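Local coordinates for secreted protein (Streptomyces lividans TK24, PDB 5LXZ) that probably oxidises its substrate at a copper-radical site, as in galactose oxidase and other AA5 family enzymes, at residues K70-P75 / A233-I237. The protein carries 1 engineered substitution. Numbering follows the deposited sequence.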
ATOM      1  N   LYS A  70      -5.071  13.850  18.930  1.00 15.99           N
ATOM      2  CA  LYS A  70      -5.817  13.069  19.903  1.00 16.56           C
ATOM      3  C   LYS A  70      -5.729  11.588  19.606  1.00 16.21           C
ATOM      4  O   LYS A  70      -5.483  11.184  18.467  1.00 14.38           O
ATOM      5  CB  LYS A  70      -7.281  13.491  19.980  1.00 20.00           C
ATOM      6  CG  LYS A  70      -8.078  13.279  18.707  1.00 22.11           C
ATOM      7  CD  LYS A  70      -9.561  13.592  18.869  1.00 24.96           C
ATOM      8  CE  LYS A  70     -10.371  12.357  19.217  0.50 24.78           C
ATOM      9  NZ  LYS A  70     -11.809  12.627  18.990  0.50 25.62           N
ATOM     10  N   LYS A  71      -5.946  10.789  20.632  1.00 14.30           N
ATOM     11  CA  LYS A  71      -6.064   9.361  20.504  1.00 14.78           C
ATOM     12  C   LYS A  71      -7.479   9.003  20.125  1.00 14.51           C
ATOM     13  O   LYS A  71      -8.435   9.664  20.535  1.00 17.44           O
ATOM     14  CB  LYS A  71      -5.679   8.651  21.796  1.00 15.88           C
ATOM     15  CG  LYS A  71      -4.298   8.992  22.290  1.00 16.61           C
ATOM     16  CD  LYS A  71      -3.832   7.963  23.300  1.00 18.11           C
ATOM     17  CE  LYS A  71      -2.413   8.252  23.703  1.00 20.52           C
ATOM     18  NZ  LYS A  71      -1.958   7.322  24.757  1.00 22.75           N
ATOM     19  N   VAL A  72      -7.595   7.946  19.316  1.00 13.26           N
ATOM     20  CA  VAL A  72      -8.865   7.346  18.947  1.00 13.13           C
ATOM     21  C   VAL A  72      -8.912   5.884  19.405  1.00 12.30           C
ATOM     22  O   VAL A  72      -8.026   5.112  19.123  1.00 11.95           O
ATOM     23  CB  VAL A  72      -9.064   7.387  17.414  1.00 13.63           C
ATOM     24  CG1 VAL A  72     -10.358   6.687  17.032  1.00 14.33           C
ATOM     25  CG2 VAL A  72      -9.117   8.818  16.944  1.00 14.49           C
ATOM     26  N   PRO A  73      -9.978   5.470  20.122  1.00 13.19           N
ATOM     27  CA  PRO A  73     -10.086   4.066  20.489  1.00 13.70           C
ATOM     28  C   PRO A  73     -10.056   3.147  19.263  1.00 13.13           C
ATOM     29  O   PRO A  73     -10.782   3.414  18.283  1.00 14.15           O
ATOM     30  CB  PRO A  73     -11.462   3.970  21.172  1.00 14.42           C
ATOM     31  CG  PRO A  73     -11.819   5.349  21.541  1.00 14.64           C
ATOM     32  CD  PRO A  73     -11.123   6.268  20.586  1.00 14.46           C
ATOM     33  N   THR A  74      -9.182   2.159  19.316  1.00 12.15           N
ATOM     34  CA  THR A  74      -8.901   1.283  18.187  1.00 12.59           C
ATOM     35  C   THR A  74      -9.346  -0.119  18.551  1.00 13.86           C
ATOM     36  O   THR A  74      -8.722  -0.765  19.398  1.00 13.55           O
ATOM     37  CB  THR A  74      -7.430   1.372  17.810  1.00 12.43           C
ATOM     38  OG1 THR A  74      -7.154   2.759  17.598  1.00 12.25           O
ATOM     39  CG2 THR A  74      -7.142   0.579  16.543  1.00 12.16           C
ATOM     40  N   PRO A  75     -10.408  -0.617  17.900  1.00 15.27           N
ATOM     41  CA  PRO A  75     -11.056  -1.853  18.354  1.00 15.96           C
ATOM     42  C   PRO A  75     -10.364  -3.165  17.994  1.00 15.88           C
ATOM     43  O   PRO A  75     -10.630  -4.212  18.625  1.00 18.68           O
ATOM     44  CB  PRO A  75     -12.429  -1.760  17.669  1.00 17.30           C
ATOM     45  CG  PRO A  75     -12.127  -1.047  16.391  1.00 18.21           C
ATOM     46  CD  PRO A  75     -11.179   0.032  16.824  1.00 17.04           C
ATOM     47  N   ALA A 233     -17.604  11.916  13.403  1.00 15.93           N
ATOM     48  CA  ALA A 233     -17.632  11.320  14.721  1.00 15.77           C
ATOM     49  C   ALA A 233     -16.245  11.005  15.289  1.00 16.49           C
ATOM     50  O   ALA A 233     -16.078  10.857  16.504  1.00 17.39           O
ATOM     51  CB  ALA A 233     -18.476  10.091  14.694  1.00 17.35           C
ATOM     52  N   GLU A 234     -15.256  10.870  14.400  1.00 15.38           N
ATOM     53  CA  GLU A 234     -13.914  10.455  14.752  1.00 14.90           C
ATOM     54  C   GLU A 234     -13.900   9.118  15.466  1.00 14.89           C
ATOM     55  O   GLU A 234     -13.239   8.947  16.482  1.00 14.87           O
ATOM     56  CB  GLU A 234     -13.186  11.581  15.471  1.00 16.83           C
ATOM     57  CG  GLU A 234     -13.041  12.788  14.557  1.00 19.29           C
ATOM     58  CD  GLU A 234     -12.272  13.953  15.160  1.00 22.24           C
ATOM     59  OE1 GLU A 234     -12.085  13.980  16.397  1.00 24.12           O
ATOM     60  OE2 GLU A 234     -11.855  14.820  14.364  1.00 22.20           O
ATOM     61  N   LYS A 235     -14.610   8.141  14.905  1.00 13.32           N
ATOM     62  CA  LYS A 235     -14.628   6.818  15.480  1.00 14.42           C
ATOM     63  C   LYS A 235     -14.734   5.726  14.423  1.00 12.52           C
ATOM     64  O   LYS A 235     -15.220   5.963  13.299  1.00 11.71           O
ATOM     65  CB  LYS A 235     -15.741   6.694  16.536  1.00 17.58           C
ATOM     66  CG  LYS A 235     -17.146   6.767  16.064  1.00 21.29           C
ATOM     67  CD  LYS A 235     -18.078   6.566  17.281  0.50 22.18           C
ATOM     68  CE  LYS A 235     -19.310   7.439  17.250  0.50 24.64           C
ATOM     69  NZ  LYS A 235     -20.203   7.042  16.140  1.00 27.36           N
ATOM     70  N   TYR A 236     -14.260   4.547  14.771  1.00 11.55           N
ATOM     71  CA  TYR A 236     -14.420   3.373  13.936  1.00 11.19           C
ATOM     72  C   TYR A 236     -15.807   2.785  14.175  1.00 12.55           C
ATOM     73  O   TYR A 236     -16.191   2.566  15.342  1.00 14.35           O
ATOM     74  CB  TYR A 236     -13.388   2.317  14.281  1.00 10.90           C
ATOM     75  CG  TYR A 236     -11.975   2.704  13.963  1.00 10.72           C
ATOM     76  CD1 TYR A 236     -11.448   2.514  12.687  1.00 11.34           C
ATOM     77  CD2 TYR A 236     -11.122   3.166  14.954  1.00 10.60           C
ATOM     78  CE1 TYR A 236     -10.139   2.826  12.421  1.00 11.97           C
ATOM     79  CE2 TYR A 236      -9.794   3.436  14.704  1.00 11.49           C
ATOM     80  CZ  TYR A 236      -9.312   3.260  13.418  1.00 11.42           C
ATOM     81  OH  TYR A 236      -7.983   3.552  13.107  1.00 12.44           O
ATOM     82  N   ILE A 237     -16.541   2.547  13.107  1.00 11.24           N
ATOM     83  CA  ILE A 237     -17.883   1.947  13.196  1.00 11.33           C
ATOM     84  C   ILE A 237     -17.819   0.534  12.614  1.00 11.08           C
ATOM     85  O   ILE A 237     -17.468   0.353  11.435  1.00 10.58           O
ATOM     86  CB  ILE A 237     -18.907   2.784  12.443  1.00 13.01           C
ATOM     87  CG1 ILE A 237     -18.908   4.235  12.952  1.00 14.61           C
ATOM     88  CG2 ILE A 237     -20.292   2.109  12.583  1.00 13.05           C
ATOM     89  CD1 ILE A 237     -19.881   5.131  12.255  1.00 16.49           C
TER
HETATM   90  O   HOH W   1     -12.643   9.929  18.890  1.00 34.16           O
HETATM   91  O   HOH W   2     -13.238   4.348  17.525  1.00 13.35           O
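Lys70 reaches Glu234 across the seam between two neighbouring antiparallel sheets, probably blades of the galactose oxidase-like beta-propeller. Residues 70-75 run off the edge strand 69-71 of one sheet. Residues 233-237 enter strand 235-238 of the next, where Glu234 and Lys235 both face Asp230 in a G1 beta bulge. The Lys70 chain bends at chi3 (-94°), which turns its amine to the carboxylate. Lys70 NZ lies 2.9 Å from Glu234 OE1 in a salt bridge, nearly in line with the C-O bond. Glu234 OE2 pairs with Lys38, so the carboxylate is shared by two lysines. With alanine in place of Glu234, Lys70 and Lys38 would probably both lose their carboxylate partner, and Ile61 some of its cover. A water adds a second link: it accepts from Lys70 NZ and donates to Glu234 O at 2.7 Å. Val72 is buried. Val72 CG1 is anti to the backbone N (chi1 177°) and lies 4.0 Å from Tyr236 CE2. Val72 CG1 also sits 3.7 Å from Glu234 O. Pro73 contributes its carbonyl. Pro73 O lies at the edge of the Tyr236 ring, in its plane, 3.4 Å from Tyr236 CD2. It also accepts from a second water, which in turn takes the Tyr236 N-H. The two backbones are thus joined through water here. Thr74 OG1 donates back to Val72 O, tilted 29° from the carbonyl plane. Thr59 OG1 bonds both Thr74 OG1 and Tyr236 OH, so strand 58-62 links the two segments. Pro75 closes the contact, its ring crossing the tyrosine side chain at about a right angle, with Pro75 CD 3.6 Å from Tyr236 CD2.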